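Conserved hypothetical secreted protein (Helicobacter pylori, PDB 4RNZ) helps determine cell shape, probably as a zinc-dependent M23-family metallopeptidase acting on peptidoglycan. Local coordinates at residues Tyr46-Arg49 / Leu55-Ala58; Ile62-Gln67 / Asn307-Asn312; Asn120-Lys123 / Pro127-Arg130. All coordinates share one frame; numbering follows the deposited sequence.

Contact 1 (Tyr46-Arg49 / Leu55-Ala58); sequences YTLR and LIQA
L48 pairs with both I56 and Q57 in a classic beta bulge, set into the antiparallel hairpin of strands 44-49 and 55-61. L48 O takes two N-H groups: I56 N bonds to L48 O at 2.9 Å, and Q57 N adds a longer bond of 3.1 Å to the same L48 O. L48 N in turn gives its hydrogen to Q57 O. The extra residue shifts the register by one, so R49 pairs with L55.

From CB outward, the L48 side chain meets the bulge atom by atom. L48 CB lies 4.0 Å from Q57 CB, on the same face of the sheet. With chi1 at -178°, L48 CG swings over beside its own carbonyl carbon and meets the CG1 and CD1 atoms of I56. At the tip, L48 CD2 sits 3.8 Å from I56 CD1 and touches Q57 NE2 as well, so it contacts both residues of the bulge. Q57 OE1 is held by H69, from the strand on the far side of 55-61.

On the other face the L55 side chain crosses T47 at about a right angle, with L55 CD2 3.7 Å from T47 CB. R49 reaches back over L55, its guanidinium tied to N18 and to N53 O in the turn of the hairpin. L55 CD2 lies over the centre of one guanidinium face, 4.1 Å from R49 CZ.

Contact 2 (Ile62-Gln67 / Asn307-Asn312); sequences ISQDLQ and NSRPIN
The Q64 chain turns sharply at CG (chi1 72°, chi2 -88°), and this bend lays its amide across R309. Q64 belongs to the ST turn that links strand 55-61 to strand 66-73. R309 and P310 sit on the short strand 309-311 of the M23 peptidase region, so two distant parts of the chain meet here. Between the two segments the touch is van der Waals, while S63 OG also bonds Y220 of the M23 region.

The two long side chains cross at about a right angle. The aliphatic part of the arginine lies over one face of the Q64 amide, with Q64 CD 3.6 Å from R309 CG and Q64 NE2 3.5 Å from R309 CD. The guanidinium lies beyond, turned 72° from the amide plane and bonded through NH1 to P154 O. At the oxygen end of the amide, Q64 OE1 is buried against P310 CD at 3.4 Å, and no polar partner for it appears in the model.

S63 adds a lighter touch, its CB 4.2 Å from P310 CG. Y220 meets both sides: its OH hydrogen-bonds S63 OG, and P310 packs on it. P310 stands back from the zinc site, its side chain about 8 Å from that of the ligand H301 and about 11 Å from the zinc ion. Within the turn, S63 OG accepts the D65 backbone N-H, D65 N lying 3.2 Å away.

Contact 3 (Asn120-Lys123 / Pro127-Arg130); sequences NAYK and PFKR
F128 packs against Y122 at a tight helical corner, where helix 112-121 ends and, after a short turn, helix 126-129 begins. Along the second segment P127 comes first, resting on Y168 of strand 166-172, whose backbone O also receives the Y122 hydroxyl.

F128 follows and carries the apolar contact. Its CG is anti to the backbone N (chi1 -172°), which aims the ring at the end of the first helix. Y122 CB then sits over one face of that ring, displaced toward the rim and 3.5 Å from F128 CG, a CH-pi contact. The two rings are nearly parallel, with planes at 16°, but they have slid so far apart that they barely overlap, their centroids separated by 5.3 Å. L118, M119 and V161 also meet the F128 side chain, which thus touches both helix 112-121 and strand 153-163.

K129 supplies the polar link. Its chain bends at CG and again at CE, bringing K129 NZ to K123 O at 3.1 Å. The ammonium is tilted 16° from the carbonyl plane; the oxygen it takes belongs to a residue just past the helix end. K123 sends its own NZ elsewhere, to N258 OD1. At R130 the short helix gives out, and R130 N reaches P127 O in a weak bond of 3.2 Å.

In the fold
All three contacts are partly buried. Contacts 1 and 2 share one antiparallel sheet: strand 55-61, bulged at its start in contact 1, runs on to the turn of contact 2. Contact 1 lies toward the periphery and relies on backbone hydrogen bonds between neighbouring strands. Contact 2, whose centre is about 6 Å from the centre of the chain, is a small side-chain interface between the N-terminal and M23 regions; E34 and H301, from those same regions, are both zinc ligands. Contact 3 is local again, with Y122 buried and its two lysines exposed, joined by one aromatic pair and one lysine-to-carbonyl bond. It falls within the sequence loop closed by contact 2, yet across the chain's centre from contact 1.

Contact 1 (Tyr46-Arg49 / Leu55-Ala58)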
loop_
_atom_site.group_PDB
_atom_site.type_symbol
_atom_site.label_atom_id
_atom_site.label_comp_id
_atom_site.label_asym_id
_atom_site.label_seq_id
_atom_site.Cartn_x
_atom_site.Cartn_y
_atom_site.Cartn_z
ATOM N N TYR A 46 -13.072 11.911 8.664
ATOM C CA TYR A 46 -14.279 12.728 8.649
ATOM C C TYR A 46 -14.976 12.660 9.992
ATOM O O TYR A 46 -15.100 11.587 10.592
ATOM C CB TYR A 46 -15.229 12.280 7.541
ATOM C CG TYR A 46 -14.584 12.269 6.165
ATOM C CD1 TYR A 46 -13.857 11.163 5.733
ATOM C CD2 TYR A 46 -14.667 13.380 5.309
ATOM C CE1 TYR A 46 -13.238 11.156 4.490
ATOM C CE2 TYR A 46 -14.066 13.369 4.055
ATOM C CZ TYR A 46 -13.350 12.248 3.656
ATOM O OH TYR A 46 -12.727 12.190 2.430
ATOM N N THR A 47 -15.441 13.818 10.449
ATOM C CA THR A 47 -16.181 13.912 11.693
ATOM C C THR A 47 -17.456 14.758 11.544
ATOM O O THR A 47 -17.573 15.636 10.665
ATOM C CB THR A 47 -15.331 14.509 12.832
ATOM O OG1 THR A 47 -14.988 15.870 12.537
ATOM C CG2 THR A 47 -14.079 13.695 13.078
ATOM N N LEU A 48 -18.413 14.462 12.418
ATOM C CA LEU A 48 -19.653 15.221 12.513
ATOM C C LEU A 48 -19.907 15.466 13.982
ATOM O O LEU A 48 -19.877 14.510 14.793
ATOM C CB LEU A 48 -20.831 14.448 11.934
ATOM C CG LEU A 48 -22.175 15.204 11.952
ATOM C CD1 LEU A 48 -22.178 16.391 11.002
ATOM C CD2 LEU A 48 -23.317 14.260 11.623
ATOM N N ARG A 49 -20.176 16.726 14.317
ATOM C CA ARG A 49 -20.405 17.127 15.701
ATOM C C ARG A 49 -21.796 17.769 15.820
ATOM O O ARG A 49 -22.302 18.297 14.836
ATOM C CB ARG A 49 -19.299 18.096 16.120
ATOM C CG ARG A 49 -17.942 17.415 16.288
ATOM C CD ARG A 49 -16.811 18.363 16.589
ATOM N NE ARG A 49 -15.541 17.643 16.549
ATOM C CZ ARG A 49 -15.055 16.884 17.533
ATOM N NH1 ARG A 49 -15.715 16.739 18.680
ATOM N NH2 ARG A 49 -13.897 16.253 17.378
ATOM N N LEU A 55 -18.803 15.016 19.499
ATOM C CA LEU A 55 -18.576 14.099 18.401
ATOM C C LEU A 55 -19.728 13.112 18.346
ATOM O O LEU A 55 -19.947 12.357 19.297
ATOM C CB LEU A 55 -17.245 13.369 18.589
ATOM C CG LEU A 55 -16.688 12.572 17.407
ATOM C CD1 LEU A 55 -17.418 11.250 17.216
ATOM C CD2 LEU A 55 -16.716 13.398 16.130
ATOM N N ILE A 56 -20.473 13.117 17.241
ATOM C CA ILE A 56 -21.552 12.154 17.075
ATOM C C ILE A 56 -21.291 11.147 15.963
ATOM O O ILE A 56 -21.962 10.137 15.905
ATOM C CB ILE A 56 -22.917 12.844 16.880
ATOM C CG1 ILE A 56 -23.019 13.504 15.501
ATOM C CG2 ILE A 56 -23.163 13.834 18.027
ATOM C CD1 ILE A 56 -24.205 14.425 15.336
ATOM N N GLN A 57 -20.333 11.430 15.079
ATOM C CA GLN A 57 -19.901 10.471 14.061
ATOM C C GLN A 57 -18.475 10.701 13.632
ATOM O O GLN A 57 -18.006 11.835 13.601
ATOM C CB GLN A 57 -20.750 10.564 12.818
ATOM C CG GLN A 57 -22.050 9.832 12.908
ATOM C CD GLN A 57 -22.583 9.611 11.537
ATOM O OE1 GLN A 57 -22.439 8.528 10.967
ATOM N NE2 GLN A 57 -23.140 10.665 10.959
ATOM N N ALA A 58 -17.808 9.609 13.271
ATOM C CA ALA A 58 -16.483 9.681 12.666
ATOM C C ALA A 58 -16.275 8.530 11.696
ATOM O O ALA A 58 -16.730 7.387 11.942
ATOM C CB ALA A 58 -15.416 9.661 13.728
#

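Contact 2 (Ile62-Gln67 / Asn307-Asn312)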
loop_
_atom_site.group_PDB
_atom_site.type_symbol
_atom_site.label_atom_id
_atom_site.label_comp_id
_atom_site.label_asym_id
_atom_site.label_seq_id
_atom_site.Cartn_x
_atom_site.Cartn_y
_atom_site.Cartn_z
ATOM N N ILE A 62 -8.832 2.767 7.760
ATOM C CA ILE A 62 -7.742 1.898 8.189
ATOM C C ILE A 62 -7.057 1.186 7.019
ATOM O O ILE A 62 -6.023 0.584 7.216
ATOM C CB ILE A 62 -8.144 0.889 9.283
ATOM C CG1 ILE A 62 -9.362 0.075 8.906
ATOM C CG2 ILE A 62 -8.426 1.598 10.608
ATOM C CD1 ILE A 62 -9.749 -0.889 10.008
ATOM N N SER A 63 -7.652 1.223 5.828
ATOM C CA SER A 63 -7.003 0.733 4.613
ATOM C C SER A 63 -7.623 1.509 3.464
ATOM O O SER A 63 -8.365 2.469 3.694
ATOM C CB SER A 63 -7.228 -0.771 4.429
ATOM O OG SER A 63 -8.579 -1.077 4.086
ATOM N N GLN A 64 -7.344 1.100 2.235
ATOM C CA GLN A 64 -7.942 1.754 1.075
ATOM C C GLN A 64 -9.417 1.393 0.906
ATOM O O GLN A 64 -10.151 2.080 0.197
ATOM C CB GLN A 64 -7.181 1.420 -0.211
ATOM C CG GLN A 64 -7.383 -0.007 -0.696
ATOM C CD GLN A 64 -6.390 -0.993 -0.097
ATOM O OE1 GLN A 64 -5.918 -0.831 1.036
ATOM N NE2 GLN A 64 -6.078 -2.027 -0.855
ATOM N N ASP A 65 -9.873 0.317 1.534
ATOM C CA ASP A 65 -11.288 0.005 1.420
ATOM C C ASP A 65 -12.014 -0.342 2.704
ATOM O O ASP A 65 -13.160 -0.768 2.643
ATOM C CB ASP A 65 -11.519 -1.052 0.358
ATOM C CG ASP A 65 -10.779 -2.299 0.637
ATOM O OD1 ASP A 65 -10.748 -2.695 1.810
ATOM O OD2 ASP A 65 -10.221 -2.867 -0.325
ATOM N N LEU A 66 -11.382 -0.110 3.851
ATOM C CA LEU A 66 -12.026 -0.332 5.146
ATOM C C LEU A 66 -11.821 0.866 6.065
ATOM O O LEU A 66 -10.733 1.482 6.105
ATOM C CB LEU A 66 -11.451 -1.579 5.823
ATOM C CG LEU A 66 -12.245 -2.123 7.004
ATOM C CD1 LEU A 66 -13.538 -2.779 6.539
ATOM C CD2 LEU A 66 -11.391 -3.130 7.779
ATOM N N GLN A 67 -12.867 1.192 6.821
ATOM C CA GLN A 67 -12.819 2.322 7.740
ATOM C C GLN A 67 -13.528 2.031 9.048
ATOM O O GLN A 67 -14.432 1.222 9.122
ATOM C CB GLN A 67 -13.429 3.599 7.114
ATOM C CG GLN A 67 -14.922 3.558 6.821
ATOM C CD GLN A 67 -15.400 4.699 5.906
ATOM O OE1 GLN A 67 -14.912 5.823 5.968
ATOM N NE2 GLN A 67 -16.368 4.399 5.060
ATOM N N ASN A 307 2.957 0.362 -1.210
ATOM C CA ASN A 307 2.391 1.657 -1.624
ATOM C C ASN A 307 1.212 2.046 -0.722
ATOM O O ASN A 307 0.185 2.547 -1.183
ATOM C CB ASN A 307 1.993 1.630 -3.102
ATOM C CG ASN A 307 3.200 1.701 -4.018
ATOM O OD1 ASN A 307 4.148 2.383 -3.706
ATOM N ND2 ASN A 307 3.158 1.005 -5.141
ATOM N N SER A 308 1.385 1.742 0.562
ATOM C CA SER A 308 0.447 2.055 1.636
ATOM C C SER A 308 -0.684 1.038 1.809
ATOM O O SER A 308 -1.397 1.080 2.811
ATOM C CB SER A 308 -0.098 3.497 1.485
ATOM O OG SER A 308 -1.258 3.471 0.644
ATOM N N ARG A 309 -0.849 0.110 0.871
ATOM C CA ARG A 309 -1.939 -0.840 0.912
ATOM C C ARG A 309 -1.479 -2.208 1.438
ATOM O O ARG A 309 -0.471 -2.726 1.004
ATOM C CB ARG A 309 -2.526 -1.005 -0.472
ATOM C CG ARG A 309 -3.183 0.281 -0.989
ATOM C CD ARG A 309 -3.702 0.098 -2.399
ATOM N NE ARG A 309 -2.615 0.058 -3.370
ATOM C CZ ARG A 309 -2.151 1.105 -4.064
ATOM N NH1 ARG A 309 -2.660 2.332 -3.932
ATOM N NH2 ARG A 309 -1.158 0.915 -4.925
ATOM N N PRO A 310 -2.221 -2.785 2.388
ATOM C CA PRO A 310 -1.858 -4.111 2.892
ATOM C C PRO A 310 -1.912 -5.135 1.774
ATOM O O PRO A 310 -2.796 -5.086 0.919
ATOM C CB PRO A 310 -2.938 -4.414 3.959
ATOM C CG PRO A 310 -3.988 -3.361 3.837
ATOM C CD PRO A 310 -3.468 -2.257 2.972
ATOM N N ILE A 311 -0.954 -6.054 1.787
ATOM C CA ILE A 311 -0.825 -7.079 0.782
ATOM C C ILE A 311 -0.441 -8.380 1.509
ATOM O O ILE A 311 0.208 -8.344 2.569
ATOM C CB ILE A 311 0.202 -6.634 -0.298
ATOM C CG1 ILE A 311 0.188 -7.590 -1.498
ATOM C CG2 ILE A 311 1.602 -6.514 0.292
ATOM C CD1 ILE A 311 0.896 -7.073 -2.749
ATOM N N ASN A 312 -0.910 -9.508 0.989
ATOM C CA ASN A 312 -0.629 -10.802 1.602
ATOM C C ASN A 312 0.882 -11.083 1.624
ATOM O O ASN A 312 1.511 -11.203 0.563
ATOM C CB ASN A 312 -1.359 -11.937 0.869
ATOM C CG ASN A 312 -1.150 -13.281 1.541
ATOM O OD1 ASN A 312 -0.537 -13.389 2.605
ATOM N ND2 ASN A 312 -1.646 -14.317 0.916
#

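Contact 3 (Asn120-Lys123 / Pro127-Arg130)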
loop_
_atom_site.group_PDB
_atom_site.type_symbol
_atom_site.label_atom_id
_atom_site.label_comp_id
_atom_site.label_asym_id
_atom_site.label_seq_id
_atom_site.Cartn_x
_atom_site.Cartn_y
_atom_site.Cartn_z
ATOM N N ASN A 120 10.377 3.208 -7.972
ATOM C CA ASN A 120 10.426 1.928 -7.291
ATOM C C ASN A 120 10.151 0.737 -8.207
ATOM O O ASN A 120 10.804 -0.287 -8.084
ATOM C CB ASN A 120 9.494 1.929 -6.063
ATOM C CG ASN A 120 10.107 2.640 -4.871
ATOM O OD1 ASN A 120 11.299 2.498 -4.601
ATOM N ND2 ASN A 120 9.286 3.395 -4.124
ATOM N N ALA A 121 9.196 0.877 -9.115
ATOM C CA ALA A 121 8.835 -0.169 -10.048
ATOM C C ALA A 121 9.980 -0.494 -10.993
ATOM O O ALA A 121 10.113 -1.620 -11.427
ATOM C CB ALA A 121 7.616 0.233 -10.863
ATOM N N TYR A 122 10.773 0.513 -11.327
ATOM C CA TYR A 122 11.905 0.343 -12.238
ATOM C C TYR A 122 13.250 0.363 -11.496
ATOM O O TYR A 122 14.296 0.617 -12.103
ATOM C CB TYR A 122 11.848 1.432 -13.313
ATOM C CG TYR A 122 10.867 1.125 -14.411
ATOM C CD1 TYR A 122 11.228 0.316 -15.489
ATOM C CD2 TYR A 122 9.578 1.620 -14.380
ATOM C CE1 TYR A 122 10.331 0.001 -16.492
ATOM C CE2 TYR A 122 8.681 1.332 -15.390
ATOM C CZ TYR A 122 9.050 0.518 -16.444
ATOM O OH TYR A 122 8.155 0.232 -17.454
ATOM N N LYS A 123 13.244 0.084 -10.194
ATOM C CA LYS A 123 14.461 0.299 -9.408
ATOM C C LYS A 123 15.669 -0.518 -9.888
ATOM O O LYS A 123 16.804 -0.027 -9.820
ATOM C CB LYS A 123 14.263 0.074 -7.904
ATOM C CG LYS A 123 15.073 1.098 -7.121
ATOM C CD LYS A 123 15.328 0.773 -5.663
ATOM C CE LYS A 123 15.984 1.984 -5.015
ATOM N NZ LYS A 123 16.368 1.775 -3.594
ATOM N N PRO A 127 17.800 -0.372 -18.391
ATOM C CA PRO A 127 17.339 0.666 -19.322
ATOM C C PRO A 127 16.787 1.924 -18.644
ATOM O O PRO A 127 16.957 3.040 -19.175
ATOM C CB PRO A 127 16.200 -0.018 -20.099
ATOM C CG PRO A 127 16.291 -1.478 -19.788
ATOM C CD PRO A 127 16.913 -1.560 -18.436
ATOM N N PHE A 128 16.128 1.756 -17.494
ATOM C CA PHE A 128 15.575 2.902 -16.786
ATOM C C PHE A 128 16.667 3.875 -16.366
ATOM O O PHE A 128 16.541 5.070 -16.592
ATOM C CB PHE A 128 14.753 2.494 -15.562
ATOM C CG PHE A 128 14.022 3.652 -14.921
ATOM C CD1 PHE A 128 12.820 4.120 -15.455
ATOM C CD2 PHE A 128 14.542 4.295 -13.799
ATOM C CE1 PHE A 128 12.162 5.194 -14.871
ATOM C CE2 PHE A 128 13.890 5.374 -13.224
ATOM C CZ PHE A 128 12.700 5.821 -13.756
ATOM N N LYS A 129 17.727 3.368 -15.748
ATOM C CA LYS A 129 18.841 4.219 -15.268
ATOM C C LYS A 129 19.557 4.947 -16.414
ATOM O O LYS A 129 20.194 5.993 -16.200
ATOM C CB LYS A 129 19.879 3.383 -14.521
ATOM C CG LYS A 129 19.360 2.617 -13.310
ATOM C CD LYS A 129 20.134 1.312 -13.123
ATOM C CE LYS A 129 19.452 0.375 -12.140
ATOM N NZ LYS A 129 19.610 0.845 -10.740
ATOM N N ARG A 130 19.444 4.390 -17.619
ATOM C CA ARG A 130 20.056 4.961 -18.824
ATOM C C ARG A 130 19.118 5.796 -19.693
ATOM O O ARG A 130 19.394 6.032 -20.880
ATOM C CB ARG A 130 20.632 3.830 -19.661
ATOM C CG ARG A 130 21.721 3.068 -18.929
ATOM C CD ARG A 130 22.331 2.003 -19.815
ATOM N NE ARG A 130 23.272 1.180 -19.056
ATOM C CZ ARG A 130 23.711 -0.017 -19.436
ATOM N NH1 ARG A 130 23.309 -0.556 -20.587
ATOM N NH2 ARG A 130 24.558 -0.684 -18.662
#